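Conserved hypothetical protein (Staphylococcus aureus subsp. aureus, PDB 2AP3) is of unknown function but belongs by sequence to a family of putative cell-wall binding lipoproteins, and folds as an elongated bundle of helices. Local coordinates at residues D70-A75 with L146-N151; D77-F82 with A139-K144. One frame throughout, in Å; residues are numbered along the deposited sequence.

Contacts 1 and 2 lie on the same two antiparallel helices, 61-96 and 109-150, with their centres about 10 Å apart. The pairing runs in opposite directions along the chain: going from 70-75 to 77-82 on one helix means going back from 146-151 to 139-144 on the other. Contact 1 is partly buried near the end of helix 109-150, about 24 Å from the chain centre; contact 2 is buried and about 14 Å from it. They join through Ala75, whose O lies 3.6 Å from Val140 CG1 and whose CB lies 3.9 Å from Lys144 CB. Contact 1 is apolar; contact 2 adds a buried Arg78-Glu143 ion pair to its apolar Leu79-Val140 packing.

Contact 1: D70-A75 with L146-N151; sequences DLIKNA and LFKYLN
Leu71 lies over one face of the Phe147 ring, and this is the tight part of the contact. Its CB is 3.7 Å from the ring centroid, only 14° off the ring normal, a CH-pi contact displaced toward the rim on the CG-CD2 side. Farther out, the two methyls of Leu71 reach the CE1 and CZ side of the same ring, and the two side chains cross at about a right angle. The carbonyl of Leu71 also packs here, with Leu71 O 3.6 Å from Phe147 CD2. Phe147 has CG anti to its carbonyl carbon (chi1 -53°), which carries the ring from its helix toward Leu71. Ile72 and Phe147 pass in opposite directions, bringing Ile72 CG1 within 3.6 Å of Phe147 CB; the CA atoms of this pair are 5.9 Å apart. On the solvent side the packing thins. Ile72 CD1 reaches Asn151 CB at 4.0 Å and Lys148 CG at 4.2 Å, where it rests mainly on the aliphatic parts of two exposed residues. The bent chain of Lys148 leads its end away, while Asn151 OD1 is hydrogen-bonded to Lys69. No hydrogen bond links the two segments. Lys49 of helix 33-50 touches both Leu71 and Phe147, and Leu52 and Val56 add to the cover of Leu71, consistent with the buried side of the contact lying at Leu71 and Phe147. With local axes 9.1 Å apart and 156° between their directions, the arrangement is that of neighbouring antiparallel helices in an elongated helical bundle, close to where helix 109-150 ends.

Contact 2: D77-F82 with A139-K144; sequences DRLKEF and AVNSEK
Arg78 has CG anti to its carbonyl carbon and a bend at chi3 (-71°), which swings its guanidinium across to Glu143; Glu143 makes the same first turn and then runs extended to meet it. Both terminal nitrogens of Arg78 grip one oxygen: NH2 stands 2.9 Å and NH1 3.0 Å from Glu143 OE1. That oxygen lies in the guanidinium plane, but the carboxylate is turned 46° from it, and both N-H...O bonds are bent, as expected when one acceptor is shared. NH1 meets OE1 nearly along its C-O bond, while NH2 comes from the anti side, well out of the carboxylate plane. Val140 CG1 lies over one face of the guanidinium, toward its rim, while Val140 CG2 is 3.7 Å from Arg78 NH1. Beside the ion pair, Leu79 and Val140 reach toward each other tip to tip, Leu79 CG to Val140 CG1 being 3.7 Å. Leu79 CD1 also packs against the side chain of Asn141. Arg78 NE is bonded to Asn74 OD1 one turn back on its own helix, and Glu143 OE2 to Tyr171 OH of helix 157-195. A buried charge pair held this way, sharing one oxygen and tied at its other polar atoms, probably keeps both groups ionised and fixes the rotation of the guanidinium while linking three helices of the bundle.

Contact 1: D70-A75 with L146-N151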
loop_
_atom_site.group_PDB
_atom_site.type_symbol
_atom_site.label_atom_id
_atom_site.label_comp_id
_atom_site.label_asym_id
_atom_site.label_seq_id
_atom_site.Cartn_x
_atom_site.Cartn_y
_atom_site.Cartn_z
ATOM N N ASP A 70 -15.255 -20.314 -7.118
ATOM C CA ASP A 70 -13.889 -20.154 -6.626
ATOM C C ASP A 70 -13.316 -18.764 -6.923
ATOM O O ASP A 70 -12.507 -18.205 -6.127
ATOM C CB ASP A 70 -13.011 -21.236 -7.240
ATOM C CG ASP A 70 -13.242 -22.595 -6.597
ATOM O OD1 ASP A 70 -13.957 -22.710 -5.566
ATOM O OD2 ASP A 70 -12.659 -23.566 -7.122
ATOM N N LEU A 71 -13.705 -18.208 -8.065
ATOM C CA LEU A 71 -13.279 -16.851 -8.419
ATOM C C LEU A 71 -13.872 -15.799 -7.485
ATOM O O LEU A 71 -13.189 -14.855 -7.102
ATOM C CB LEU A 71 -13.616 -16.538 -9.868
ATOM C CG LEU A 71 -12.668 -17.219 -10.858
ATOM C CD1 LEU A 71 -13.313 -17.238 -12.246
ATOM C CD2 LEU A 71 -11.285 -16.525 -10.868
ATOM N N ILE A 72 -15.121 -16.011 -7.061
ATOM C CA ILE A 72 -15.768 -15.104 -6.108
ATOM C C ILE A 72 -15.027 -15.187 -4.787
ATOM O O ILE A 72 -14.624 -14.162 -4.240
ATOM C CB ILE A 72 -17.251 -15.464 -5.916
ATOM C CG1 ILE A 72 -18.010 -15.189 -7.215
ATOM C CG2 ILE A 72 -17.862 -14.681 -4.728
ATOM C CD1 ILE A 72 -19.450 -15.715 -7.228
ATOM N N LYS A 73 -14.795 -16.418 -4.321
ATOM C CA LYS A 73 -14.093 -16.633 -3.047
ATOM C C LYS A 73 -12.712 -15.996 -3.093
ATOM O O LYS A 73 -12.264 -15.363 -2.127
ATOM C CB LYS A 73 -13.936 -18.122 -2.757
ATOM C CG LYS A 73 -13.306 -18.430 -1.382
ATOM C CD LYS A 73 -13.336 -19.904 -1.038
ATOM C CE LYS A 73 -12.610 -20.185 0.273
ATOM N NZ LYS A 73 -11.145 -19.955 0.185
ATOM N N ASN A 74 -12.040 -16.172 -4.230
ATOM C CA ASN A 74 -10.686 -15.654 -4.397
ATOM C C ASN A 74 -10.626 -14.110 -4.326
ATOM O O ASN A 74 -9.685 -13.526 -3.746
ATOM C CB ASN A 74 -10.107 -16.202 -5.708
ATOM C CG ASN A 74 -8.734 -15.643 -6.014
ATOM O OD1 ASN A 74 -8.579 -14.556 -6.573
ATOM N ND2 ASN A 74 -7.708 -16.409 -5.650
ATOM N N ALA A 75 -11.640 -13.456 -4.887
ATOM C CA ALA A 75 -11.719 -11.988 -4.765
ATOM C C ALA A 75 -11.924 -11.605 -3.296
ATOM O O ALA A 75 -11.226 -10.714 -2.779
ATOM C CB ALA A 75 -12.817 -11.445 -5.660
ATOM N N LEU A 146 -18.137 -8.952 -11.717
ATOM C CA LEU A 146 -18.202 -9.785 -12.923
ATOM C C LEU A 146 -18.448 -11.248 -12.544
ATOM O O LEU A 146 -19.276 -11.909 -13.171
ATOM C CB LEU A 146 -16.943 -9.639 -13.757
ATOM C CG LEU A 146 -16.747 -10.624 -14.922
ATOM C CD1 LEU A 146 -17.947 -10.575 -15.891
ATOM C CD2 LEU A 146 -15.441 -10.377 -15.659
ATOM N N PHE A 147 -17.743 -11.750 -11.538
ATOM C CA PHE A 147 -17.908 -13.174 -11.209
ATOM C C PHE A 147 -19.298 -13.505 -10.688
ATOM O O PHE A 147 -19.841 -14.578 -11.027
ATOM C CB PHE A 147 -16.806 -13.664 -10.254
ATOM C CG PHE A 147 -15.410 -13.375 -10.737
ATOM C CD1 PHE A 147 -15.080 -13.482 -12.084
ATOM C CD2 PHE A 147 -14.430 -12.960 -9.838
ATOM C CE1 PHE A 147 -13.775 -13.189 -12.555
ATOM C CE2 PHE A 147 -13.127 -12.654 -10.290
ATOM C CZ PHE A 147 -12.802 -12.790 -11.655
ATOM N N LYS A 148 -19.888 -12.602 -9.904
ATOM C CA LYS A 148 -21.266 -12.786 -9.449
ATOM C C LYS A 148 -22.234 -12.840 -10.628
ATOM O O LYS A 148 -23.190 -13.632 -10.633
ATOM C CB LYS A 148 -21.673 -11.684 -8.494
ATOM C CG LYS A 148 -21.088 -11.852 -7.101
ATOM C CD LYS A 148 -21.645 -10.796 -6.090
ATOM C CE LYS A 148 -23.181 -10.822 -5.918
ATOM N NZ LYS A 148 -23.623 -9.740 -4.994
ATOM N N TYR A 149 -21.979 -12.006 -11.636
ATOM C CA TYR A 149 -22.804 -12.021 -12.836
ATOM C C TYR A 149 -22.728 -13.382 -13.541
ATOM O O TYR A 149 -23.723 -13.915 -14.019
ATOM C CB TYR A 149 -22.402 -10.855 -13.742
ATOM C CG TYR A 149 -23.050 -10.865 -15.109
ATOM C CD1 TYR A 149 -24.407 -10.599 -15.269
ATOM C CD2 TYR A 149 -22.291 -11.126 -16.241
ATOM C CE1 TYR A 149 -24.989 -10.611 -16.526
ATOM C CE2 TYR A 149 -22.872 -11.128 -17.520
ATOM C CZ TYR A 149 -24.226 -10.871 -17.646
ATOM O OH TYR A 149 -24.835 -10.875 -18.889
ATOM N N LEU A 150 -21.547 -13.983 -13.551
ATOM C CA LEU A 150 -21.426 -15.332 -14.129
ATOM C C LEU A 150 -22.133 -16.428 -13.323
ATOM O O LEU A 150 -22.398 -17.509 -13.881
ATOM C CB LEU A 150 -19.945 -15.737 -14.243
ATOM C CG LEU A 150 -19.010 -14.812 -15.035
ATOM C CD1 LEU A 150 -17.593 -15.307 -14.965
ATOM C CD2 LEU A 150 -19.451 -14.703 -16.488
ATOM N N ASN A 151 -22.372 -16.186 -12.024
ATOM C CA ASN A 151 -22.939 -17.180 -11.059
ATOM C C ASN A 151 -24.472 -17.186 -11.028
ATOM O O ASN A 151 -25.115 -17.727 -10.096
ATOM C CB ASN A 151 -22.397 -16.923 -9.636
ATOM C CG ASN A 151 -22.615 -18.104 -8.685
ATOM O OD1 ASN A 151 -22.464 -19.278 -9.070
ATOM N ND2 ASN A 151 -22.961 -17.804 -7.441
#

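Contact 2: D77-F82 with A139-K144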
loop_
_atom_site.group_PDB
_atom_site.type_symbol
_atom_site.label_atom_id
_atom_site.label_comp_id
_atom_site.label_asym_id
_atom_site.label_seq_id
_atom_site.Cartn_x
_atom_site.Cartn_y
_atom_site.Cartn_z
ATOM N N ASP A 77 -10.949 -13.328 -0.789
ATOM C CA ASP A 77 -9.737 -13.702 -0.081
ATOM C C ASP A 77 -8.678 -12.625 -0.253
ATOM O O ASP A 77 -7.949 -12.295 0.678
ATOM C CB ASP A 77 -9.193 -15.034 -0.633
ATOM C CG ASP A 77 -10.001 -16.230 -0.194
ATOM O OD1 ASP A 77 -10.854 -16.102 0.704
ATOM O OD2 ASP A 77 -9.769 -17.309 -0.805
ATOM N N ARG A 78 -8.597 -12.072 -1.454
ATOM C CA ARG A 78 -7.617 -11.016 -1.707
ATOM C C ARG A 78 -7.970 -9.757 -0.932
ATOM O O ARG A 78 -7.117 -9.148 -0.294
ATOM C CB ARG A 78 -7.500 -10.740 -3.207
ATOM C CG ARG A 78 -6.759 -11.869 -3.926
ATOM C CD ARG A 78 -6.663 -11.623 -5.442
ATOM N NE ARG A 78 -7.943 -11.755 -6.143
ATOM C CZ ARG A 78 -8.407 -10.887 -7.037
ATOM N NH1 ARG A 78 -7.710 -9.804 -7.368
ATOM N NH2 ARG A 78 -9.580 -11.122 -7.621
ATOM N N LEU A 79 -9.249 -9.384 -0.940
ATOM C CA LEU A 79 -9.663 -8.245 -0.132
ATOM C C LEU A 79 -9.423 -8.452 1.365
ATOM O O LEU A 79 -9.001 -7.515 2.080
ATOM C CB LEU A 79 -11.142 -7.951 -0.383
ATOM C CG LEU A 79 -11.457 -7.385 -1.759
ATOM C CD1 LEU A 79 -12.954 -7.486 -2.074
ATOM C CD2 LEU A 79 -10.952 -5.908 -1.907
ATOM N N LYS A 80 -9.674 -9.656 1.851
ATOM C CA LYS A 80 -9.493 -9.939 3.273
ATOM C C LYS A 80 -8.002 -9.817 3.623
ATOM O O LYS A 80 -7.619 -9.165 4.620
ATOM C CB LYS A 80 -10.029 -11.327 3.604
ATOM C CG LYS A 80 -9.922 -11.728 5.079
ATOM C CD LYS A 80 -10.629 -10.727 5.995
ATOM C CE LYS A 80 -12.136 -10.709 5.724
ATOM N NZ LYS A 80 -12.896 -9.700 6.547
ATOM N N GLU A 81 -7.143 -10.428 2.812
ATOM C CA GLU A 81 -5.711 -10.308 3.054
ATOM C C GLU A 81 -5.273 -8.840 2.999
ATOM O O GLU A 81 -4.482 -8.384 3.835
ATOM C CB GLU A 81 -4.938 -11.195 2.053
ATOM C CG GLU A 81 -3.452 -11.338 2.334
ATOM C CD GLU A 81 -3.106 -11.890 3.718
ATOM O OE1 GLU A 81 -3.870 -12.696 4.318
ATOM O OE2 GLU A 81 -2.014 -11.535 4.188
ATOM N N PHE A 82 -5.813 -8.066 2.053
ATOM C CA PHE A 82 -5.426 -6.659 1.941
ATOM C C PHE A 82 -5.779 -5.837 3.185
ATOM O O PHE A 82 -5.107 -4.859 3.478
ATOM C CB PHE A 82 -6.000 -6.047 0.674
ATOM C CG PHE A 82 -5.521 -4.661 0.392
ATOM C CD1 PHE A 82 -4.197 -4.429 0.039
ATOM C CD2 PHE A 82 -6.379 -3.590 0.480
ATOM C CE1 PHE A 82 -3.764 -3.130 -0.240
ATOM C CE2 PHE A 82 -5.954 -2.279 0.213
ATOM C CZ PHE A 82 -4.634 -2.068 -0.140
ATOM N N ALA A 139 -10.938 -2.029 -7.683
ATOM C CA ALA A 139 -10.585 -2.942 -8.783
ATOM C C ALA A 139 -11.005 -4.389 -8.447
ATOM O O ALA A 139 -11.684 -5.053 -9.246
ATOM C CB ALA A 139 -9.102 -2.852 -9.073
ATOM N N VAL A 140 -10.618 -4.889 -7.272
ATOM C CA VAL A 140 -10.921 -6.290 -6.893
ATOM C C VAL A 140 -12.419 -6.492 -6.734
ATOM O O VAL A 140 -12.973 -7.495 -7.208
ATOM C CB VAL A 140 -10.159 -6.722 -5.618
ATOM C CG1 VAL A 140 -10.508 -8.145 -5.257
ATOM C CG2 VAL A 140 -8.679 -6.583 -5.839
ATOM N N ASN A 141 -13.095 -5.505 -6.155
ATOM C CA ASN A 141 -14.541 -5.564 -6.096
ATOM C C ASN A 141 -15.193 -5.606 -7.473
ATOM O O ASN A 141 -16.185 -6.310 -7.637
ATOM C CB ASN A 141 -15.090 -4.444 -5.230
ATOM C CG ASN A 141 -15.010 -4.780 -3.737
ATOM O OD1 ASN A 141 -14.367 -4.071 -2.926
ATOM N ND2 ASN A 141 -15.660 -5.862 -3.365
ATOM N N SER A 142 -14.627 -4.905 -8.464
ATOM C CA SER A 142 -15.218 -4.932 -9.822
ATOM C C SER A 142 -15.021 -6.296 -10.516
ATOM O O SER A 142 -15.849 -6.707 -11.348
ATOM C CB SER A 142 -14.712 -3.772 -10.686
ATOM O OG SER A 142 -13.347 -3.941 -10.951
ATOM N N GLU A 143 -13.972 -7.019 -10.113
ATOM C CA GLU A 143 -13.776 -8.412 -10.560
ATOM C C GLU A 143 -14.877 -9.270 -9.941
ATOM O O GLU A 143 -15.555 -10.032 -10.643
ATOM C CB GLU A 143 -12.386 -8.927 -10.172
ATOM C CG GLU A 143 -11.278 -8.281 -11.049
ATOM C CD GLU A 143 -9.843 -8.505 -10.590
ATOM O OE1 GLU A 143 -9.605 -8.868 -9.431
ATOM O OE2 GLU A 143 -8.925 -8.242 -11.415
ATOM N N LYS A 144 -15.051 -9.123 -8.627
ATOM C CA LYS A 144 -16.110 -9.826 -7.921
ATOM C C LYS A 144 -17.493 -9.612 -8.576
ATOM O O LYS A 144 -18.266 -10.552 -8.752
ATOM C CB LYS A 144 -16.106 -9.505 -6.431
ATOM C CG LYS A 144 -17.164 -10.344 -5.653
ATOM C CD LYS A 144 -17.139 -10.122 -4.129
ATOM C CE LYS A 144 -18.357 -10.768 -3.440
ATOM N NZ LYS A 144 -18.282 -10.509 -1.968
#